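Long-range contact in HNH endonuclease (Geobacter metallireducens, PDB 4H9D), which is an HNH-family nicking endonuclease, active with manganese, that probably cuts one strand of duplex DNA and binds zinc through four cysteines: residues A[52-57]-A[66-71]. Residues are numbered along the deposited sequence; the frame is centred on the assembly and turned at random.
Sequences MDHLVP and RGNVVP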
# COMPACT_ATOMS: atom_id res chain seq x y z
N MSE A 52 -13.11 -15.61 -4.52
CA MSE A 52 -12.47 -16.21 -5.66
C MSE A 52 -11.17 -15.48 -5.92
O MSE A 52 -11.14 -14.25 -5.96
CB MSE A 52 -13.35 -16.10 -6.89
CG MSE A 52 -12.67 -16.61 -8.12
SE MSE A 52 -13.88 -16.52 -9.60
CE MSE A 52 -13.93 -14.61 -9.78
N ASP A 53 -10.09 -16.23 -6.07
CA ASP A 53 -8.81 -15.61 -6.36
C ASP A 53 -8.20 -16.24 -7.59
O ASP A 53 -8.44 -17.41 -7.88
CB ASP A 53 -7.86 -15.74 -5.17
CG ASP A 53 -6.56 -14.96 -5.36
OD1 ASP A 53 -6.58 -13.90 -6.02
OD2 ASP A 53 -5.52 -15.41 -4.83
N HIS A 54 -7.45 -15.45 -8.34
CA HIS A 54 -6.78 -15.95 -9.53
C HIS A 54 -5.33 -16.17 -9.13
O HIS A 54 -4.68 -15.26 -8.64
CB HIS A 54 -6.83 -14.95 -10.66
CG HIS A 54 -8.21 -14.62 -11.12
ND1 HIS A 54 -9.05 -13.78 -10.42
CD2 HIS A 54 -8.88 -14.97 -12.24
CE1 HIS A 54 -10.18 -13.64 -11.08
NE2 HIS A 54 -10.10 -14.35 -12.20
N LEU A 55 -4.85 -17.40 -9.31
CA LEU A 55 -3.48 -17.72 -8.97
C LEU A 55 -2.63 -16.69 -9.69
O LEU A 55 -1.82 -15.98 -9.08
CB LEU A 55 -3.14 -19.12 -9.46
CG LEU A 55 -3.77 -20.23 -8.64
CD1 LEU A 55 -3.52 -21.54 -9.34
CD2 LEU A 55 -3.18 -20.23 -7.25
N VAL A 56 -2.85 -16.61 -11.00
CA VAL A 56 -2.19 -15.66 -11.88
C VAL A 56 -3.15 -14.49 -12.02
O VAL A 56 -4.18 -14.61 -12.67
CB VAL A 56 -1.97 -16.28 -13.25
CG1 VAL A 56 -1.42 -15.24 -14.19
CG2 VAL A 56 -1.03 -17.45 -13.12
N PRO A 57 -2.82 -13.34 -11.42
CA PRO A 57 -3.67 -12.15 -11.49
C PRO A 57 -4.10 -11.82 -12.91
O PRO A 57 -3.38 -12.08 -13.86
CB PRO A 57 -2.79 -11.06 -10.90
CG PRO A 57 -1.99 -11.78 -9.89
CD PRO A 57 -1.62 -13.08 -10.60
N ARG A 66 -11.36 -22.38 -14.55
CA ARG A 66 -11.27 -23.30 -13.43
C ARG A 66 -9.83 -23.53 -12.99
O ARG A 66 -9.54 -23.64 -11.79
CB ARG A 66 -11.90 -24.64 -13.79
CG ARG A 66 -13.41 -24.59 -13.93
CD ARG A 66 -13.96 -25.96 -14.22
NE ARG A 66 -13.65 -26.41 -15.57
CZ ARG A 66 -14.06 -27.56 -16.08
NH1 ARG A 66 -14.79 -28.38 -15.34
NH2 ARG A 66 -13.75 -27.90 -17.33
N GLY A 67 -8.93 -23.58 -13.97
CA GLY A 67 -7.52 -23.80 -13.67
C GLY A 67 -6.81 -22.68 -12.92
O GLY A 67 -6.04 -22.93 -11.99
N ASN A 68 -7.07 -21.44 -13.31
CA ASN A 68 -6.43 -20.29 -12.68
C ASN A 68 -7.27 -19.70 -11.54
O ASN A 68 -6.83 -18.80 -10.82
CB ASN A 68 -6.14 -19.25 -13.78
CG ASN A 68 -5.34 -18.09 -13.28
OD1 ASN A 68 -4.34 -18.26 -12.57
ND2 ASN A 68 -5.76 -16.88 -13.65
N VAL A 69 -8.47 -20.20 -11.38
CA VAL A 69 -9.35 -19.72 -10.33
C VAL A 69 -9.24 -20.67 -9.15
O VAL A 69 -9.07 -21.88 -9.32
CB VAL A 69 -10.80 -19.61 -10.86
CG1 VAL A 69 -11.79 -19.88 -9.78
CG2 VAL A 69 -11.01 -18.22 -11.43
N VAL A 70 -9.34 -20.11 -7.95
CA VAL A 70 -9.19 -20.88 -6.73
C VAL A 70 -9.88 -20.18 -5.54
O VAL A 70 -9.96 -18.94 -5.50
CB VAL A 70 -7.69 -21.03 -6.46
CG1 VAL A 70 -7.26 -20.13 -5.32
CG2 VAL A 70 -7.36 -22.45 -6.19
N PRO A 71 -10.39 -20.95 -4.55
CA PRO A 71 -11.07 -20.38 -3.38
C PRO A 71 -10.07 -19.92 -2.33
O PRO A 71 -9.14 -20.65 -2.03
CB PRO A 71 -11.91 -21.54 -2.83
CG PRO A 71 -11.71 -22.69 -3.82
CD PRO A 71 -10.37 -22.41 -4.46
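The two-stranded antiparallel sheet of the HNH (His-Me finger) motif is formed here, D53 pairing with V70 while the asparagine N68 ties the sheet to the loop that follows the first strand. D53 N donates to V70 O at 2.8 Å, and V70 N returns a more bent bond to D53 O. Two residues on, just past the strand ends, L55 N bonds to N68 O at 2.9 Å.

From there the N68 side chain takes over. With its CG anti to the backbone N (chi1 -174°), the carboxamide is laid against the backbone of V56 and gripped from both ends: OD1 accepts from V56 N at 2.7 Å on a lone pair, and ND2 gives an almost straight bond (174°) to V56 O, lying in the amide plane. ND2 also donates to K63 O, and sits at the edge of the H54 ring, whose plane is turned 55° from the amide. A leucine in place of N68 would probably leave V56 N and O, and K63 O, without these partners and free the loop at 55-56 from the sheet.

On the face of M52 and H54, V69 packs beside H54 and against M52: its CG1 meets M52 CG at 3.8 Å and its CG2 lies 4.0 Å from H54 CD2, with W29 of helix 27-34 packing on M52 and V69. H54 NE2 is hydrogen-bonded to S64 OG, whereas D53 OD2, on the other face, is hydrogen-bonded to Y40 OH. C73 and C76, with C38 and C41, bind zinc. Strand 69-73 runs into helix 74-82, giving the two strands and helix of the beta-beta-alpha-metal fold characteristic of HNH nucleases.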